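Local coordinates for protein terminase large subunit (Thermus phage G20c, PDB 5M1P) that cuts viral DNA with its metal-dependent nuclease domain, part of the ATP-driven motor that packages the phage genome into empty capsids, at residues A41-N46 / S50-L55; E66-A71 / V77-A82; S6-L11 / Q127-L132. One frame throughout, in Å; residues are numbered along the deposited sequence.

Interaction 1 (A41-N46 / S50-L55); sequences ADFGKN and SVFSVL. With CA (calcium ion), chain C.
D42 and F52 sit one step apart on neighbouring antiparallel strands; they and S50 bury the most surface. D42 pairs with V51 through two backbone hydrogen bonds: D42 N gives to V51 O at 3.1 Å, nearly straight, and V51 N returns to D42 O at 2.8 Å, lying in the plane of that carbonyl. S50 CA also leans on D42 O, a CA-H...O contact of 3.2 Å. One residue back, A41 and F52 form a non-hydrogen-bonded pair, where the F52 ring reaches across with CD1 3.8 Å from A41 CB. The same ring meets F43 more loosely, F43 CD1 approaching it at the edge. Strands 37-42 and 49-56 form a hairpin in the central sheet of the RNase H-like nuclease fold; it carries D42, probably a catalytic metal-binding aspartate together with D95 and D177. The D42 side chain runs with CG anti to the backbone N (chi1 180°) on the sheet face shared with V51, and OD1 binds the calcium ion at 2.3 Å. F43 O takes a second position on the metal at 2.4 Å, so strand end and following residue grip it together, with one water and D48, Y49 and D177 completing the shell. Magnesium is probably the natural cofactor. Past the metal the chains stay close: S50 CB packs 3.4 Å from G44 N, which hydrogen-bonds to Q76 of helix 73-86.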
loop_
_atom_site.group_PDB
_atom_site.type_symbol
_atom_site.label_atom_id
_atom_site.label_comp_id
_atom_site.label_asym_id
_atom_site.label_seq_id
_atom_site.Cartn_x
_atom_site.Cartn_y
_atom_site.Cartn_z
ATOM N N ALA A 41 -1.688 4.673 0.899
ATOM C CA ALA A 41 -3.096 4.504 1.209
ATOM C C ALA A 41 -3.908 4.201 -0.036
ATOM O O ALA A 41 -3.995 5.025 -0.958
ATOM C CB ALA A 41 -3.619 5.737 1.911
ATOM N N ASP A 42 -4.438 2.978 -0.036
ATOM C CA ASP A 42 -5.377 2.451 -1.009
ATOM C C ASP A 42 -6.702 2.396 -0.253
ATOM O O ASP A 42 -6.838 1.647 0.716
ATOM C CB ASP A 42 -4.925 1.039 -1.444
ATOM C CG ASP A 42 -5.855 0.401 -2.457
ATOM O OD1 ASP A 42 -6.887 -0.162 -2.042
ATOM O OD2 ASP A 42 -5.544 0.422 -3.656
ATOM N N PHE A 43 -7.658 3.223 -0.654
ATOM C CA PHE A 43 -8.922 3.327 0.076
ATOM C C PHE A 43 -9.848 2.161 -0.203
ATOM O O PHE A 43 -9.672 1.434 -1.178
ATOM C CB PHE A 43 -9.600 4.670 -0.217
ATOM C CG PHE A 43 -8.869 5.817 0.389
ATOM C CD1 PHE A 43 -9.056 6.135 1.723
ATOM C CD2 PHE A 43 -7.920 6.514 -0.344
ATOM C CE1 PHE A 43 -8.354 7.176 2.302
ATOM C CE2 PHE A 43 -7.213 7.554 0.231
ATOM C CZ PHE A 43 -7.432 7.880 1.552
ATOM N N GLY A 44 -10.793 1.971 0.710
ATOM C CA GLY A 44 -11.891 1.031 0.563
ATOM C C GLY A 44 -12.993 1.812 -0.113
ATOM O O GLY A 44 -13.826 2.433 0.549
ATOM N N LYS A 45 -12.958 1.824 -1.440
ATOM C CA LYS A 45 -13.874 2.645 -2.234
ATOM C C LYS A 45 -15.318 2.186 -2.052
ATOM O O LYS A 45 -16.198 3.005 -1.815
ATOM C CB LYS A 45 -13.479 2.634 -3.713
ATOM N N ASN A 46 -15.552 0.880 -2.157
ATOM C CA ASN A 46 -16.863 0.291 -1.861
ATOM C C ASN A 46 -16.692 -0.931 -0.934
ATOM O O ASN A 46 -16.415 -0.738 0.248
ATOM C CB ASN A 46 -17.634 -0.000 -3.156
ATOM C CG ASN A 46 -19.038 -0.521 -2.891
ATOM O OD1 ASN A 46 -19.790 0.069 -2.112
ATOM N ND2 ASN A 46 -19.389 -1.641 -3.514
ATOM N N SER A 50 -9.530 -1.435 2.307
ATOM C CA SER A 50 -8.640 -0.306 2.495
ATOM C C SER A 50 -7.373 -0.842 3.118
ATOM O O SER A 50 -7.451 -1.663 4.015
ATOM C CB SER A 50 -9.266 0.722 3.439
ATOM O OG SER A 50 -9.683 0.142 4.668
ATOM N N VAL A 51 -6.226 -0.382 2.620
ATOM C CA VAL A 51 -4.935 -0.786 3.158
ATOM C C VAL A 51 -4.034 0.428 3.300
ATOM O O VAL A 51 -3.776 1.157 2.335
ATOM C CB VAL A 51 -4.244 -1.819 2.267
ATOM C CG1 VAL A 51 -2.954 -2.305 2.918
ATOM C CG2 VAL A 51 -5.173 -2.983 2.002
ATOM N N PHE A 52 -3.518 0.599 4.514
ATOM C CA PHE A 52 -2.627 1.701 4.848
ATOM C C PHE A 52 -1.306 1.097 5.295
ATOM O O PHE A 52 -1.277 0.361 6.273
ATOM C CB PHE A 52 -3.213 2.574 5.974
ATOM C CG PHE A 52 -4.633 3.035 5.743
ATOM C CD1 PHE A 52 -5.093 3.353 4.473
ATOM C CD2 PHE A 52 -5.506 3.170 6.817
ATOM C CE1 PHE A 52 -6.393 3.776 4.264
ATOM C CE2 PHE A 52 -6.806 3.606 6.610
ATOM C CZ PHE A 52 -7.252 3.899 5.339
ATOM N N SER A 53 -0.233 1.404 4.568
ATOM C CA SER A 53 1.079 0.809 4.808
ATOM C C SER A 53 2.045 1.883 5.286
ATOM O O SER A 53 2.426 2.755 4.513
ATOM C CB SER A 53 1.604 0.160 3.535
ATOM O OG SER A 53 0.768 -0.910 3.135
ATOM N N VAL A 54 2.465 1.788 6.540
ATOM C CA VAL A 54 3.392 2.734 7.139
ATOM C C VAL A 54 4.820 2.276 6.859
ATOM O O VAL A 54 5.236 1.215 7.339
ATOM C CB VAL A 54 3.172 2.849 8.660
ATOM C CG1 VAL A 54 4.070 3.930 9.231
ATOM C CG2 VAL A 54 1.718 3.157 9.002
ATOM N N LEU A 55 5.556 3.085 6.095
ATOM C CA LEU A 55 6.930 2.812 5.683
ATOM C C LEU A 55 7.904 3.733 6.388
ATOM O O LEU A 55 7.764 4.943 6.352
ATOM C CB LEU A 55 7.058 3.002 4.178
ATOM C CG LEU A 55 8.442 2.825 3.562
ATOM C CD1 LEU A 55 9.011 1.447 3.865
ATOM C CD2 LEU A 55 8.355 3.042 2.068
HETATM CA CA CA C . -9.111 -0.714 -2.067
HETATM O O HOH W 1 -9.099 -0.489 -4.385
#

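Interaction 2 (E66-A71 / V77-A82); sequences ERMNGA and VARLKA
Water 2 bridges the strand and the helix, donating one hydrogen bond to E66 OE1 at 2.7 Å and another to R79 O at 2.8 Å. It thus ties a carboxylate to a backbone carbonyl of the helix, although no direct hydrogen bond joins the two segments. The other oxygen of E66, OE2, is held by T24 OG1, so both ends of the carboxylate have a partner and its rotation is restrained. E66 gets there by an extended chain, CG anti to the backbone N (chi1 -174°), which carries the acid from the strand toward the helix. R79 meets it with its aliphatic part: CD comes 3.7 Å from E66 OE2, and the two side chains cross at about a right angle. Any attraction between the charges is probably weak, since E66 OE2 lies 4.4 Å from R79 NE and well out of the guanidinium plane, with the carboxylate turned 39° against it. No N-H points at that oxygen, and R79 NE instead has a long, weak ion pair with D75 a turn earlier on the same helix. Beside this, M68 touches the arginine more lightly, its terminal CE standing 4.3 Å from R79 CG. M68 also packs on F52 and Q76. The arrangement joins strand 61-69 to helix 73-86, which follows it in the chain and lies against one face of the central sheet of the RNase H-like fold.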
loop_
_atom_site.group_PDB
_atom_site.type_symbol
_atom_site.label_atom_id
_atom_site.label_comp_id
_atom_site.label_asym_id
_atom_site.label_seq_id
_atom_site.Cartn_x
_atom_site.Cartn_y
_atom_site.Cartn_z
ATOM N N GLU A 66 -2.315 -1.511 8.152
ATOM C CA GLU A 66 -3.698 -1.593 8.601
ATOM C C GLU A 66 -4.557 -1.933 7.406
ATOM O O GLU A 66 -4.396 -1.334 6.341
ATOM C CB GLU A 66 -4.153 -0.277 9.240
ATOM C CG GLU A 66 -5.547 -0.363 9.844
ATOM C CD GLU A 66 -5.851 0.731 10.847
ATOM O OE1 GLU A 66 -5.098 1.716 10.927
ATOM O OE2 GLU A 66 -6.852 0.582 11.582
ATOM N N ARG A 67 -5.438 -2.909 7.590
ATOM C CA ARG A 67 -6.275 -3.397 6.508
ATOM C C ARG A 67 -7.661 -3.725 7.030
ATOM O O ARG A 67 -7.810 -4.373 8.059
ATOM C CB ARG A 67 -5.643 -4.644 5.898
ATOM C CG ARG A 67 -6.477 -5.308 4.807
ATOM C CD ARG A 67 -5.600 -6.222 3.978
ATOM N NE ARG A 67 -6.261 -6.908 2.864
ATOM C CZ ARG A 67 -6.877 -8.093 2.927
ATOM N NH1 ARG A 67 -7.015 -8.754 4.080
ATOM N NH2 ARG A 67 -7.368 -8.622 1.812
ATOM N N MET A 68 -8.685 -3.272 6.328
ATOM C CA MET A 68 -10.036 -3.733 6.640
ATOM C C MET A 68 -10.910 -3.539 5.426
ATOM O O MET A 68 -10.484 -2.971 4.439
ATOM C CB MET A 68 -10.614 -3.017 7.867
ATOM C CG MET A 68 -10.781 -1.516 7.721
ATOM S SD MET A 68 -9.250 -0.583 7.561
ATOM C CE MET A 68 -9.943 1.073 7.576
ATOM N N ASN A 69 -12.117 -4.065 5.483
ATOM C CA ASN A 69 -13.126 -3.720 4.499
ATOM C C ASN A 69 -14.415 -3.401 5.215
ATOM O O ASN A 69 -14.627 -3.770 6.366
ATOM C CB ASN A 69 -13.294 -4.793 3.408
ATOM C CG ASN A 69 -14.156 -5.967 3.838
ATOM O OD1 ASN A 69 -14.128 -6.380 4.999
ATOM N ND2 ASN A 69 -14.928 -6.517 2.896
ATOM N N GLY A 70 -15.262 -2.676 4.506
ATOM C CA GLY A 70 -16.513 -2.219 5.059
ATOM C C GLY A 70 -16.432 -1.085 6.061
ATOM O O GLY A 70 -17.450 -0.743 6.648
ATOM N N ALA A 71 -15.249 -0.503 6.270
ATOM C CA ALA A 71 -15.112 0.679 7.129
ATOM C C ALA A 71 -15.748 1.856 6.401
ATOM O O ALA A 71 -15.592 1.987 5.189
ATOM C CB ALA A 71 -13.647 0.961 7.419
ATOM N N VAL A 77 -10.639 7.628 6.863
ATOM C CA VAL A 77 -9.879 8.863 7.037
ATOM C C VAL A 77 -9.430 9.032 8.497
ATOM O O VAL A 77 -8.289 9.428 8.752
ATOM C CB VAL A 77 -10.652 10.096 6.518
ATOM C CG1 VAL A 77 -9.915 11.380 6.870
ATOM C CG2 VAL A 77 -10.832 10.005 5.006
ATOM N N ALA A 78 -10.300 8.723 9.453
ATOM C CA ALA A 78 -9.925 8.808 10.878
ATOM C C ALA A 78 -8.806 7.825 11.224
ATOM O O ALA A 78 -7.912 8.155 12.009
ATOM C CB ALA A 78 -11.132 8.551 11.777
ATOM N N ARG A 79 -8.846 6.632 10.640
ATOM C CA ARG A 79 -7.817 5.617 10.915
ATOM C C ARG A 79 -6.489 6.061 10.311
ATOM O O ARG A 79 -5.418 5.906 10.925
ATOM C CB ARG A 79 -8.233 4.240 10.382
ATOM C CG ARG A 79 -9.461 3.634 11.051
ATOM C CD ARG A 79 -9.298 3.266 12.512
ATOM N NE ARG A 79 -10.501 2.600 13.028
ATOM C CZ ARG A 79 -10.877 2.540 14.312
ATOM N NH1 ARG A 79 -11.998 1.896 14.633
ATOM N NH2 ARG A 79 -10.169 3.127 15.282
ATOM N N LEU A 80 -6.554 6.651 9.129
ATOM C CA LEU A 80 -5.377 7.228 8.494
ATOM C C LEU A 80 -4.778 8.368 9.329
ATOM O O LEU A 80 -3.559 8.444 9.509
ATOM C CB LEU A 80 -5.782 7.724 7.113
ATOM C CG LEU A 80 -4.774 7.958 6.017
ATOM C CD1 LEU A 80 -3.783 6.816 5.875
ATOM C CD2 LEU A 80 -5.581 8.118 4.735
ATOM N N LYS A 81 -5.641 9.240 9.848
ATOM C CA LYS A 81 -5.214 10.316 10.754
ATOM C C LYS A 81 -4.468 9.761 11.968
ATOM O O LYS A 81 -3.389 10.254 12.347
ATOM C CB LYS A 81 -6.420 11.126 11.223
ATOM C CG LYS A 81 -6.098 12.295 12.134
ATOM C CD LYS A 81 -7.360 13.101 12.397
ATOM C CE LYS A 81 -7.027 14.391 13.116
ATOM N NZ LYS A 81 -6.851 14.141 14.558
ATOM N N ALA A 82 -5.053 8.751 12.591
ATOM C CA ALA A 82 -4.442 8.152 13.772
ATOM C C ALA A 82 -3.084 7.531 13.453
ATOM O O ALA A 82 -2.125 7.755 14.184
ATOM C CB ALA A 82 -5.371 7.141 14.423
HETATM O O HOH W 2 -5.453 3.726 12.626
#

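Interaction 3 (S6-L11 / Q127-L132); sequences SVFSGL and QLISNL
V7 and I129 make the tightest apolar contact here, V7 CG1 pressing on I129 CG2 at 3.4 Å, closer than carbon atoms usually come. The branch of I129 that does the touching is CG2, which stands anti to the backbone N, and the two side chains cross at about a right angle. That methyl also meets the F8 ring, I129 CG2 lying 4.0 Å from F8 CZ. On the next turn of the helix L132 takes up the ring, with L132 CD2 3.8 Å from F8 CZ and L132 CG 3.9 Å from F8 CE1. V7 CG1 itself covers one face of that ring, 4.0 Å above its centre, so these three groups touch mutually. All of this fastens the N-terminal loop before strand 15-22 onto helix 122-137 of the RNase H-like domain, where V179 of helix 177-186 and L153 of helix 147-154 also touch F8. Polar interactions stay within the segments or go elsewhere. F8 is the centre of an inverse gamma turn, with a weak bond from S9 N to V7 O, and it also starts a type I turn closed by L11 N to F8 O at 3.2 Å. V7 pairs through its backbone with F156.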
loop_
_atom_site.group_PDB
_atom_site.type_symbol
_atom_site.label_atom_id
_atom_site.label_comp_id
_atom_site.label_asym_id
_atom_site.label_seq_id
_atom_site.Cartn_x
_atom_site.Cartn_y
_atom_site.Cartn_z
ATOM N N SER A 6 4.375 -13.960 -13.439
ATOM C CA SER A 6 4.566 -13.261 -12.161
ATOM C C SER A 6 5.135 -11.879 -12.365
ATOM O O SER A 6 6.072 -11.696 -13.138
ATOM C CB SER A 6 5.554 -14.007 -11.264
ATOM O OG SER A 6 5.079 -15.282 -10.918
ATOM N N VAL A 7 4.572 -10.902 -11.663
ATOM C CA VAL A 7 5.134 -9.568 -11.620
ATOM C C VAL A 7 6.313 -9.522 -10.651
ATOM O O VAL A 7 7.359 -8.955 -10.964
ATOM C CB VAL A 7 4.059 -8.549 -11.215
ATOM C CG1 VAL A 7 4.659 -7.186 -10.955
ATOM C CG2 VAL A 7 2.994 -8.458 -12.298
ATOM N N PHE A 8 6.141 -10.106 -9.471
ATOM C CA PHE A 8 7.166 -10.011 -8.434
ATOM C C PHE A 8 8.102 -11.210 -8.480
ATOM O O PHE A 8 8.093 -12.077 -7.613
ATOM C CB PHE A 8 6.522 -9.788 -7.072
ATOM C CG PHE A 8 5.761 -8.496 -6.995
ATOM C CD1 PHE A 8 6.439 -7.281 -7.066
ATOM C CD2 PHE A 8 4.373 -8.481 -6.920
ATOM C CE1 PHE A 8 5.755 -6.085 -7.026
ATOM C CE2 PHE A 8 3.687 -7.290 -6.890
ATOM C CZ PHE A 8 4.376 -6.091 -6.931
ATOM N N SER A 9 8.947 -11.207 -9.503
ATOM C CA SER A 9 9.933 -12.264 -9.701
ATOM C C SER A 9 10.983 -12.280 -8.593
ATOM O O SER A 9 11.612 -13.311 -8.375
ATOM C CB SER A 9 10.611 -12.108 -11.066
ATOM O OG SER A 9 11.105 -10.808 -11.254
ATOM N N GLY A 10 11.145 -11.152 -7.888
ATOM C CA GLY A 10 12.064 -11.061 -6.755
ATOM C C GLY A 10 11.474 -11.331 -5.391
ATOM O O GLY A 10 12.063 -10.917 -4.402
ATOM N N LEU A 11 10.357 -12.056 -5.311
ATOM C CA LEU A 11 9.702 -12.371 -4.025
ATOM C C LEU A 11 10.636 -13.109 -3.061
ATOM O O LEU A 11 10.536 -12.953 -1.843
ATOM C CB LEU A 11 8.421 -13.188 -4.263
ATOM C CG LEU A 11 7.318 -13.182 -3.202
ATOM C CD1 LEU A 11 6.766 -11.781 -3.011
ATOM C CD2 LEU A 11 6.193 -14.124 -3.596
ATOM N N GLN A 127 4.487 2.153 -13.394
ATOM C CA GLN A 127 5.612 2.865 -12.804
ATOM C C GLN A 127 5.752 2.565 -11.302
ATOM O O GLN A 127 6.843 2.288 -10.804
ATOM C CB GLN A 127 5.432 4.362 -13.028
ATOM C CG GLN A 127 6.680 5.180 -12.770
ATOM C CD GLN A 127 6.630 6.530 -13.450
ATOM O OE1 GLN A 127 7.624 6.985 -14.019
ATOM N NE2 GLN A 127 5.467 7.173 -13.413
ATOM N N LEU A 128 4.622 2.607 -10.598
ATOM C CA LEU A 128 4.555 2.241 -9.175
ATOM C C LEU A 128 4.982 0.801 -8.922
ATOM O O LEU A 128 5.814 0.519 -8.046
ATOM C CB LEU A 128 3.129 2.441 -8.646
ATOM C CG LEU A 128 2.687 3.886 -8.447
ATOM C CD1 LEU A 128 1.192 3.959 -8.199
ATOM C CD2 LEU A 128 3.456 4.519 -7.293
ATOM N N ILE A 129 4.414 -0.113 -9.688
ATOM C CA ILE A 129 4.701 -1.536 -9.503
ATOM C C ILE A 129 6.138 -1.902 -9.885
ATOM O O ILE A 129 6.793 -2.653 -9.161
ATOM C CB ILE A 129 3.692 -2.405 -10.275
ATOM C CG1 ILE A 129 2.279 -2.248 -9.683
ATOM C CG2 ILE A 129 4.137 -3.864 -10.301
ATOM C CD1 ILE A 129 2.080 -2.767 -8.270
ATOM N N SER A 130 6.622 -1.383 -11.008
ATOM C CA SER A 130 7.998 -1.649 -11.421
ATOM C C SER A 130 8.992 -1.140 -10.373
ATOM O O SER A 130 9.972 -1.817 -10.085
ATOM C CB SER A 130 8.303 -1.063 -12.800
ATOM O OG SER A 130 8.202 0.340 -12.811
ATOM N N ASN A 131 8.724 0.017 -9.774
ATOM C CA ASN A 131 9.554 0.509 -8.702
ATOM C C ASN A 131 9.557 -0.462 -7.519
ATOM O O ASN A 131 10.624 -0.795 -6.997
ATOM C CB ASN A 131 9.080 1.891 -8.261
ATOM C CG ASN A 131 9.937 2.459 -7.156
ATOM O OD1 ASN A 131 11.118 2.723 -7.362
ATOM N ND2 ASN A 131 9.356 2.625 -5.973
ATOM N N LEU A 132 8.382 -0.905 -7.089
ATOM C CA LEU A 132 8.289 -1.852 -5.984
ATOM C C LEU A 132 9.025 -3.152 -6.309
ATOM O O LEU A 132 9.768 -3.686 -5.480
ATOM C CB LEU A 132 6.827 -2.124 -5.621
ATOM C CG LEU A 132 6.555 -3.146 -4.514
ATOM C CD1 LEU A 132 7.149 -2.689 -3.198
ATOM C CD2 LEU A 132 5.065 -3.381 -4.338
#

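In the fold
Interactions 1 and 2 share the central sheet. Strands 49-56 and 61-69 are neighbours in it, S50 and F52 bond through their backbones to M68 and E66, and F43 packs on L80 of helix 73-86. Interaction 3 stands apart, its centre about 19 Å from that of interaction 1 and about 25 Å from that of interaction 2, on the opposite side of the chain's centre from the latter. Chemistry follows place: interaction 1, buried near the centre, combines strand pairing with metal binding; interaction 2, partly buried, joins a water bridge to light contacts of the R79 aliphatic chain; interaction 3, also buried, is purely apolar across its segments and closes a long loop enclosing the other two.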